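Local coordinates for protein putative pyridoxal phosphate-dependent transferase (PDB 4DQ6) that binds pyridoxal-5'-phosphate and belongs to the PLP-dependent family of class I and II aminotransferases, at residues L170-N175 against I200-I205; I205-I210 against T232-T237. All blocks are in the same frame, centred on the assembly; numbering follows the deposited sequence.

Both contacts are buried near the middle of the chain, at the ends of neighbouring strands of the mixed seven-stranded sheet, and both touch PLP. Contact 1 pairs strand 165-171 with strand 199-203 in parallel register, so direct backbone hydrogen bonds dominate it. Contact 2 sets the loop leaving strand 199-203 against the end of strand 230-234; no direct hydrogen bond crosses it, and waters and apolar contacts take over. Ile-205 belongs to both. The sheet carries on between them, with probable hydrogen bonds from Glu-204 N to Cys-233 O and from Cys-233 N to Ser-202 O. Asp-203 faces the ring nitrogen, while Asn-175 (contact 1) and His-206 (contact 2) meet at PLP O3.

Contact 1: L170-N175 against I200-I205; sequences LCNPHN and IISDEI. With PLP (pyridoxal-5'-phosphate), chain C.
Glu-204 OE2 is gripped from several sides: Asn-172 ND2 reaches it across the contact in a weak bond of 3.2 Å, Ser-202 OG donates to it at 2.6 Å, and the backbone N of Met-219 supplies a third donor. ND2 of Asn-172 is held chiefly by Ile-217 O; its side chain runs alongside that of Glu-204, planes of amide and carboxylate 83° apart. Both sit just past the ends of two parallel strands joined by the beta-alpha-beta crossover through helix 183-195. Leu-170 N bonds to Ile-201 O at 2.9 Å, and Asp-203 N returns the link to Leu-170 O at 2.8 Å. A nearly straight bond runs from Asn-172 N to Asp-203 O (3.0 Å, 177° at the hydrogen), just before the cis peptide that leads into Pro-173. Water 1 donates to both Pro-173 O and Asp-203 O, bridging the strand end to the loop. On the opposite face of the pair from Leu-170 and Ser-202, Cys-171 and Asp-203 look toward the cofactor, Cys-171 SG lying 3.5 Å from PLP C2A. With its CG anti to N (chi1 179°), Asp-203 brings OD2 to 2.5 Å from PLP N1, probably as in other fold type I PLP enzymes, while its OD1 accepts from Ile-205 N in an Asx turn. Asn-175, whose OD1 is held by Arg-369, donates from ND2 to PLP O3 at 2.7 Å.

Contact 2: I205-I210 against T232-T237; sequences IHSDII and TCMAPT. With PLP (pyridoxal-5'-phosphate), chain C.
Ile-205 CG1 backs onto the methyl of Ala-235 (CB, 4.0 Å), and the Ile-205 and Thr-237 side chains cross obliquely, CD1 coming to 3.7 Å from OG1. Both branches of Ile-205 lie on one face of the pyridine ring: CG2 over N1 and C2, 3.5 Å from PLP C2, and CD1 near C5 and C5A, where a chi1 of -165° brings it. PLP O3 lies at the edge of the His-206 imidazole, near its plane, 2.7 Å from NE2 in a hydrogen bond for which either could be the donor. Further along, the methyl CE of the extended Met-234 packs against Ser-207 OG at 4.0 Å. Backbone polar groups between the segments are joined through water. Water 3 donates to both Ile-205 O (2.9 Å) and Ala-235 O (2.6 Å). Water 2 accepts from Ala-235 N and also bonds to Ser-207 OG, while water 4 lies between Asp-208 OD2 and Ala-235 O. Asp-208 is fixed in turn by Thr-239 through OD2 and Trp-79 through OD1. A type I turn from His-206 to Ile-209 bends the loop. With Lys-238 of the same pocket touching Ile-205 and His-206, strand-end loops converge here on the PLP site, as is usual in the fold type I family.

Contact 1: L170-N175 against I200-I205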
ATOM      1  N   LEU A 170      -7.210  -6.797 -20.844  1.00 15.36           N
ATOM      2  CA  LEU A 170      -8.539  -7.298 -21.043  1.00 15.07           C
ATOM      3  C   LEU A 170      -9.265  -7.030 -19.704  1.00 14.60           C
ATOM      4  O   LEU A 170      -8.695  -7.214 -18.572  1.00 15.90           O
ATOM      5  CB  LEU A 170      -8.541  -8.807 -21.312  1.00 14.78           C
ATOM      6  CG  LEU A 170      -9.822  -9.625 -21.086  1.00 14.95           C
ATOM      7  CD1 LEU A 170     -10.804  -9.244 -22.192  1.00 15.84           C
ATOM      8  CD2 LEU A 170      -9.554 -11.112 -21.094  1.00 15.85           C
ATOM      9  N   CYS A 171     -10.521  -6.549 -19.773  1.00 14.53           N
ATOM     10  CA  CYS A 171     -11.380  -6.454 -18.608  1.00 13.82           C
ATOM     11  C   CYS A 171     -12.447  -7.539 -18.657  1.00 13.16           C
ATOM     12  O   CYS A 171     -13.225  -7.559 -19.590  1.00 13.44           O
ATOM     13  CB  CYS A 171     -12.017  -5.057 -18.597  1.00 12.91           C
ATOM     14  SG  CYS A 171     -12.635  -4.493 -17.003  1.00 13.70           S
ATOM     15  N   ASN A 172     -12.484  -8.431 -17.643  1.00 13.99           N
ATOM     16  CA  ASN A 172     -13.358  -9.623 -17.648  1.00 15.00           C
ATOM     17  C   ASN A 172     -13.794  -9.996 -16.275  1.00 14.54           C
ATOM     18  O   ASN A 172     -13.026 -10.586 -15.583  1.00 14.06           O
ATOM     19  CB  ASN A 172     -12.510 -10.747 -18.331  1.00 17.78           C
ATOM     20  CG  ASN A 172     -13.138 -12.125 -18.361  1.00 20.20           C
ATOM     21  OD1 ASN A 172     -14.280 -12.236 -18.656  1.00 20.67           O
ATOM     22  ND2 ASN A 172     -12.304 -13.210 -18.159  1.00 21.90           N
ATOM     23  N   PRO A 173     -15.047  -9.678 -15.912  1.00 13.09           N
ATOM     24  CA  PRO A 173     -16.070  -8.962 -16.672  1.00 13.27           C
ATOM     25  C   PRO A 173     -15.691  -7.524 -17.046  1.00 12.90           C
ATOM     26  O   PRO A 173     -14.869  -6.892 -16.354  1.00 13.30           O
ATOM     27  CB  PRO A 173     -17.271  -8.924 -15.719  1.00 13.49           C
ATOM     28  CG  PRO A 173     -17.025 -10.002 -14.730  1.00 13.63           C
ATOM     29  CD  PRO A 173     -15.557 -10.153 -14.603  1.00 12.85           C
ATOM     30  N   HIS A 174     -16.310  -6.984 -18.094  1.00 13.17           N
ATOM     31  CA  HIS A 174     -15.940  -5.719 -18.650  1.00 12.49           C
ATOM     32  C   HIS A 174     -16.795  -4.605 -18.019  1.00 12.98           C
ATOM     33  O   HIS A 174     -18.001  -4.478 -18.325  1.00 14.61           O
ATOM     34  CB  HIS A 174     -16.073  -5.771 -20.148  1.00 12.86           C
ATOM     35  CG  HIS A 174     -15.485  -4.593 -20.808  1.00 12.24           C
ATOM     36  ND1 HIS A 174     -14.356  -4.682 -21.602  1.00 12.66           N
ATOM     37  CD2 HIS A 174     -15.866  -3.277 -20.784  1.00 12.13           C
ATOM     38  CE1 HIS A 174     -14.067  -3.427 -22.032  1.00 12.44           C
ATOM     39  NE2 HIS A 174     -15.020  -2.577 -21.624  1.00 12.68           N
ATOM     40  N   ASN A 175     -16.122  -3.749 -17.255  1.00 11.81           N
ATOM     41  CA  ASN A 175     -16.689  -2.507 -16.703  1.00 12.61           C
ATOM     42  C   ASN A 175     -16.414  -1.380 -17.694  1.00 12.77           C
ATOM     43  O   ASN A 175     -15.249  -1.155 -18.037  1.00 13.38           O
ATOM     44  CB  ASN A 175     -16.004  -2.260 -15.348  1.00 12.39           C
ATOM     45  CG  ASN A 175     -16.136  -0.862 -14.838  1.00 12.42           C
ATOM     46  OD1 ASN A 175     -16.970  -0.084 -15.239  1.00 13.67           O
ATOM     47  ND2 ASN A 175     -15.292  -0.547 -13.815  1.00 15.99           N
ATOM     48  N   ILE A 200      -1.324 -11.209 -22.655  1.00 18.39           N
ATOM     49  CA  ILE A 200      -2.583 -10.698 -22.058  1.00 17.13           C
ATOM     50  C   ILE A 200      -2.498 -10.484 -20.571  1.00 16.74           C
ATOM     51  O   ILE A 200      -2.052 -11.399 -19.846  1.00 16.90           O
ATOM     52  CB  ILE A 200      -3.802 -11.624 -22.336  1.00 17.11           C
ATOM     53  CG1 ILE A 200      -3.936 -11.836 -23.867  1.00 19.08           C
ATOM     54  CG2 ILE A 200      -5.094 -11.028 -21.694  1.00 16.46           C
ATOM     55  CD1 ILE A 200      -5.203 -12.547 -24.287  1.00 19.67           C
ATOM     56  N   ILE A 201      -2.876  -9.273 -20.128  1.00 16.42           N
ATOM     57  CA  ILE A 201      -3.065  -9.018 -18.706  1.00 16.46           C
ATOM     58  C   ILE A 201      -4.579  -8.925 -18.511  1.00 14.93           C
ATOM     59  O   ILE A 201      -5.233  -8.107 -19.094  1.00 15.00           O
ATOM     60  CB  ILE A 201      -2.422  -7.714 -18.253  1.00 17.55           C
ATOM     61  CG1 ILE A 201      -0.890  -7.765 -18.301  1.00 19.11           C
ATOM     62  CG2 ILE A 201      -2.858  -7.431 -16.812  1.00 17.50           C
ATOM     63  CD1 ILE A 201      -0.252  -6.417 -18.028  1.00 19.40           C
ATOM     64  N   SER A 202      -5.154  -9.836 -17.746  1.00 15.83           N
ATOM     65  CA  SER A 202      -6.599  -9.891 -17.606  1.00 15.69           C
ATOM     66  C   SER A 202      -7.001  -9.376 -16.238  1.00 14.78           C
ATOM     67  O   SER A 202      -6.681 -10.029 -15.222  1.00 15.77           O
ATOM     68  CB  SER A 202      -7.065 -11.316 -17.803  1.00 15.83           C
ATOM     69  OG  SER A 202      -8.493 -11.400 -17.837  1.00 16.72           O
ATOM     70  N   ASP A 203      -7.722  -8.242 -16.189  1.00 14.74           N
ATOM     71  CA  ASP A 203      -8.256  -7.703 -14.965  1.00 13.35           C
ATOM     72  C   ASP A 203      -9.618  -8.345 -14.725  1.00 12.03           C
ATOM     73  O   ASP A 203     -10.621  -7.973 -15.332  1.00 11.71           O
ATOM     74  CB  ASP A 203      -8.369  -6.184 -15.102  1.00 14.31           C
ATOM     75  CG  ASP A 203      -8.941  -5.493 -13.912  1.00 15.05           C
ATOM     76  OD1 ASP A 203      -9.418  -6.160 -12.993  1.00 17.04           O
ATOM     77  OD2 ASP A 203      -8.875  -4.250 -13.886  1.00 16.26           O
ATOM     78  N   GLU A 204      -9.634  -9.214 -13.709  1.00 12.40           N
ATOM     79  CA  GLU A 204     -10.782 -10.025 -13.473  1.00 13.03           C
ATOM     80  C   GLU A 204     -11.299  -9.663 -12.094  1.00 11.95           C
ATOM     81  O   GLU A 204     -11.898 -10.524 -11.346  1.00 12.23           O
ATOM     82  CB  GLU A 204     -10.471 -11.522 -13.709  1.00 14.19           C
ATOM     83  CG  GLU A 204      -9.996 -11.814 -15.113  1.00 15.23           C
ATOM     84  CD  GLU A 204      -9.872 -13.273 -15.475  1.00 15.41           C
ATOM     85  OE1 GLU A 204     -10.223 -14.161 -14.671  1.00 16.99           O
ATOM     86  OE2 GLU A 204      -9.483 -13.523 -16.663  1.00 16.71           O
ATOM     87  N   ILE A 205     -11.140  -8.383 -11.764  1.00 12.08           N
ATOM     88  CA  ILE A 205     -11.513  -7.996 -10.407  1.00 12.17           C
ATOM     89  C   ILE A 205     -13.027  -8.226 -10.177  1.00 13.14           C
ATOM     90  O   ILE A 205     -13.449  -8.506  -9.030  1.00 12.41           O
ATOM     91  CB  ILE A 205     -11.110  -6.579 -10.045  1.00 12.79           C
ATOM     92  CG1 ILE A 205     -11.197  -6.359  -8.496  1.00 13.40           C
ATOM     93  CG2 ILE A 205     -11.977  -5.587 -10.760  1.00 13.07           C
ATOM     94  CD1 ILE A 205     -10.634  -5.018  -8.034  1.00 14.09           C
TER
HETATM   95  N1  PLP C 401     -10.167  -2.905 -12.196  1.00 18.65           N
HETATM   96  C2  PLP C 401     -11.473  -2.673 -12.548  1.00 17.65           C
HETATM   97  C2A PLP C 401     -12.080  -3.104 -13.849  1.00 17.10           C
HETATM   98  C3  PLP C 401     -12.372  -1.989 -11.645  1.00 20.79           C
HETATM   99  O3  PLP C 401     -13.628  -1.742 -11.990  1.00 22.34           O
HETATM  100  C4  PLP C 401     -11.866  -1.552 -10.354  1.00 20.20           C
HETATM  101  C4A PLP C 401     -12.736  -0.784  -9.393  1.00 26.28           C
HETATM  102  C5  PLP C 401     -10.473  -1.843 -10.052  1.00 21.50           C
HETATM  103  C6  PLP C 401      -9.666  -2.509 -11.003  1.00 19.17           C
HETATM  104  C5A PLP C 401      -9.950  -1.429  -8.712  1.00 23.90           C
HETATM  105  O4P PLP C 401      -8.579  -1.305  -8.890  1.00 31.94           O
HETATM  106  P   PLP C 401      -7.710  -1.138  -7.534  1.00 33.76           P
HETATM  107  O1P PLP C 401      -7.634  -2.515  -6.972  1.00 22.43           O
HETATM  108  O2P PLP C 401      -6.381  -0.537  -8.144  1.00 26.52           O
HETATM  109  O3P PLP C 401      -8.598  -0.207  -6.653  1.00 30.25           O
HETATM  110  O   HOH W   1     -13.220  -7.422 -14.066  1.00 13.04           O

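Contact 2: I205-I210 against T232-T237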
ATOM      1  N   ILE A 205     -11.140  -8.383 -11.764  1.00 12.08           N
ATOM      2  CA  ILE A 205     -11.513  -7.996 -10.407  1.00 12.17           C
ATOM      3  C   ILE A 205     -13.027  -8.226 -10.177  1.00 13.14           C
ATOM      4  O   ILE A 205     -13.449  -8.506  -9.030  1.00 12.41           O
ATOM      5  CB  ILE A 205     -11.110  -6.579 -10.045  1.00 12.79           C
ATOM      6  CG1 ILE A 205     -11.197  -6.359  -8.496  1.00 13.40           C
ATOM      7  CG2 ILE A 205     -11.977  -5.587 -10.760  1.00 13.07           C
ATOM      8  CD1 ILE A 205     -10.634  -5.018  -8.034  1.00 14.09           C
ATOM      9  N   HIS A 206     -13.881  -8.125 -11.180  1.00 11.48           N
ATOM     10  CA  HIS A 206     -15.345  -8.331 -10.959  1.00 12.04           C
ATOM     11  C   HIS A 206     -15.780  -9.779 -11.103  1.00 11.88           C
ATOM     12  O   HIS A 206     -16.975 -10.072 -11.254  1.00 12.77           O
ATOM     13  CB  HIS A 206     -16.183  -7.479 -11.913  1.00 12.51           C
ATOM     14  CG  HIS A 206     -15.954  -6.000 -11.817  1.00 12.95           C
ATOM     15  ND1 HIS A 206     -16.701  -5.195 -10.957  1.00 13.85           N
ATOM     16  CD2 HIS A 206     -15.015  -5.178 -12.424  1.00 13.19           C
ATOM     17  CE1 HIS A 206     -16.261  -3.933 -11.072  1.00 14.10           C
ATOM     18  NE2 HIS A 206     -15.208  -3.913 -11.954  1.00 14.63           N
ATOM     19  N   SER A 207     -14.850 -10.716 -10.985  1.00 11.46           N
ATOM     20  CA  SER A 207     -15.033 -12.120 -11.383  1.00 12.38           C
ATOM     21  C   SER A 207     -16.072 -12.855 -10.531  1.00 12.56           C
ATOM     22  O   SER A 207     -16.675 -13.826 -10.967  1.00 13.47           O
ATOM     23  CB  SER A 207     -13.710 -12.885 -11.270  1.00 12.38           C
ATOM     24  OG  SER A 207     -13.171 -12.778  -9.955  1.00 13.53           O
ATOM     25  N   ASP A 208     -16.387 -12.325  -9.352  1.00 12.45           N
ATOM     26  CA  ASP A 208     -17.385 -12.963  -8.479  1.00 12.62           C
ATOM     27  C   ASP A 208     -18.762 -12.353  -8.605  1.00 12.41           C
ATOM     28  O   ASP A 208     -19.721 -12.860  -7.988  1.00 13.57           O
ATOM     29  CB  ASP A 208     -16.968 -12.896  -6.992  1.00 12.77           C
ATOM     30  CG  ASP A 208     -15.573 -13.497  -6.711  1.00 13.73           C
ATOM     31  OD1 ASP A 208     -15.306 -14.603  -7.165  1.00 14.17           O
ATOM     32  OD2 ASP A 208     -14.761 -12.883  -5.952  1.00 14.56           O
ATOM     33  N   ILE A 209     -18.841 -11.200  -9.241  1.00 12.34           N
ATOM     34  CA  ILE A 209     -20.096 -10.472  -9.344  1.00 13.21           C
ATOM     35  C   ILE A 209     -20.753 -10.812 -10.669  1.00 12.53           C
ATOM     36  O   ILE A 209     -20.608 -10.102 -11.677  1.00 12.55           O
ATOM     37  CB  ILE A 209     -19.907  -8.961  -9.114  1.00 13.61           C
ATOM     38  CG1 ILE A 209     -19.215  -8.722  -7.723  1.00 13.92           C
ATOM     39  CG2 ILE A 209     -21.274  -8.265  -9.171  1.00 12.77           C
ATOM     40  CD1 ILE A 209     -18.709  -7.295  -7.602  1.00 15.84           C
ATOM     41  N   ILE A 210     -21.360 -11.972 -10.681  1.00 13.09           N
ATOM     42  CA  ILE A 210     -21.940 -12.590 -11.860  1.00 13.00           C
ATOM     43  C   ILE A 210     -23.383 -12.922 -11.664  1.00 13.81           C
ATOM     44  O   ILE A 210     -23.741 -13.469 -10.619  1.00 14.27           O
ATOM     45  CB  ILE A 210     -21.164 -13.886 -12.217  1.00 13.37           C
ATOM     46  CG1 ILE A 210     -19.639 -13.679 -12.254  1.00 13.75           C
ATOM     47  CG2 ILE A 210     -21.672 -14.486 -13.519  1.00 14.06           C
ATOM     48  CD1 ILE A 210     -19.126 -12.749 -13.373  1.00 13.03           C
ATOM     49  N   THR A 232      -3.102 -12.650 -14.564  1.00 14.95           N
ATOM     50  CA  THR A 232      -4.455 -12.353 -14.057  1.00 14.20           C
ATOM     51  C   THR A 232      -4.462 -11.607 -12.753  1.00 13.59           C
ATOM     52  O   THR A 232      -3.740 -11.971 -11.813  1.00 13.48           O
ATOM     53  CB  THR A 232      -5.223 -13.659 -13.837  1.00 14.37           C
ATOM     54  OG1 THR A 232      -5.138 -14.475 -15.039  1.00 15.72           O
ATOM     55  CG2 THR A 232      -6.674 -13.440 -13.579  1.00 13.93           C
ATOM     56  N   CYS A 233      -5.217 -10.516 -12.693  1.00 13.34           N
ATOM     57  CA  CYS A 233      -5.377  -9.730 -11.476  1.00 14.08           C
ATOM     58  C   CYS A 233      -6.793  -9.960 -10.944  1.00 14.03           C
ATOM     59  O   CYS A 233      -7.745  -9.875 -11.710  1.00 13.99           O
ATOM     60  CB  CYS A 233      -5.202  -8.258 -11.714  1.00 14.86           C
ATOM     61  SG  CYS A 233      -3.582  -7.833 -12.340  1.00 19.01           S
ATOM     62  N   MET A 234      -6.893 -10.289  -9.658  1.00 13.66           N
ATOM     63  CA  MET A 234      -8.166 -10.509  -8.924  1.00 13.68           C
ATOM     64  C   MET A 234      -8.039  -9.928  -7.541  1.00 13.26           C
ATOM     65  O   MET A 234      -6.946  -9.572  -7.124  1.00 13.30           O
ATOM     66  CB  MET A 234      -8.559 -11.958  -8.856  1.00 14.18           C
ATOM     67  CG  MET A 234      -9.014 -12.570 -10.219  1.00 15.11           C
ATOM     68  SD  MET A 234      -9.181 -14.376 -10.030  1.00 16.73           S
ATOM     69  CE  MET A 234     -10.146 -14.829 -11.505  1.00 16.36           C
ATOM     70  N   ALA A 235      -9.146  -9.854  -6.797  1.00 13.05           N
ATOM     71  CA  ALA A 235      -9.074  -9.266  -5.469  1.00 12.71           C
ATOM     72  C   ALA A 235     -10.372  -9.634  -4.772  1.00 13.00           C
ATOM     73  O   ALA A 235     -11.366  -9.888  -5.445  1.00 14.01           O
ATOM     74  CB  ALA A 235      -8.989  -7.752  -5.527  1.00 12.04           C
ATOM     75  N   PRO A 236     -10.416  -9.604  -3.425  1.00 12.70           N
ATOM     76  CA  PRO A 236     -11.667  -9.690  -2.697  1.00 13.17           C
ATOM     77  C   PRO A 236     -12.423  -8.384  -2.587  1.00 13.11           C
ATOM     78  O   PRO A 236     -13.525  -8.364  -2.030  1.00 12.59           O
ATOM     79  CB  PRO A 236     -11.197 -10.127  -1.341  1.00 13.45           C
ATOM     80  CG  PRO A 236      -9.904  -9.461  -1.140  1.00 13.20           C
ATOM     81  CD  PRO A 236      -9.272  -9.580  -2.506  1.00 12.68           C
ATOM     82  N   THR A 237     -11.847  -7.287  -3.075  1.00 12.07           N
ATOM     83  CA  THR A 237     -12.302  -5.966  -2.708  1.00 12.47           C
ATOM     84  C   THR A 237     -13.635  -5.593  -3.327  1.00 13.78           C
ATOM     85  O   THR A 237     -14.466  -5.000  -2.663  1.00 14.52           O
ATOM     86  CB  THR A 237     -11.290  -4.865  -2.990  1.00 11.97           C
ATOM     87  OG1 THR A 237     -10.923  -4.984  -4.347  1.00 13.05           O
ATOM     88  CG2 THR A 237     -10.061  -5.030  -2.140  1.00 13.14           C
TER
HETATM   89  N1  PLP C 401     -10.167  -2.905 -12.196  1.00 18.65           N
HETATM   90  C2  PLP C 401     -11.473  -2.673 -12.548  1.00 17.65           C
HETATM   91  C2A PLP C 401     -12.080  -3.104 -13.849  1.00 17.10           C
HETATM   92  C3  PLP C 401     -12.372  -1.989 -11.645  1.00 20.79           C
HETATM   93  O3  PLP C 401     -13.628  -1.742 -11.990  1.00 22.34           O
HETATM   94  C4  PLP C 401     -11.866  -1.552 -10.354  1.00 20.20           C
HETATM   95  C4A PLP C 401     -12.736  -0.784  -9.393  1.00 26.28           C
HETATM   96  C5  PLP C 401     -10.473  -1.843 -10.052  1.00 21.50           C
HETATM   97  C6  PLP C 401      -9.666  -2.509 -11.003  1.00 19.17           C
HETATM   98  C5A PLP C 401      -9.950  -1.429  -8.712  1.00 23.90           C
HETATM   99  O4P PLP C 401      -8.579  -1.305  -8.890  1.00 31.94           O
HETATM  100  P   PLP C 401      -7.710  -1.138  -7.534  1.00 33.76           P
HETATM  101  O1P PLP C 401      -7.634  -2.515  -6.972  1.00 22.43           O
HETATM  102  O2P PLP C 401      -6.381  -0.537  -8.144  1.00 26.52           O
HETATM  103  O3P PLP C 401      -8.598  -0.207  -6.653  1.00 30.25           O
HETATM  104  O   HOH W   2     -11.749 -10.914  -8.245  1.00 13.89           O
HETATM  105  O   HOH W   3     -13.216  -8.155  -6.143  1.00 14.06           O
HETATM  106  O   HOH W   4     -12.106 -12.805  -6.199  1.00 16.02           O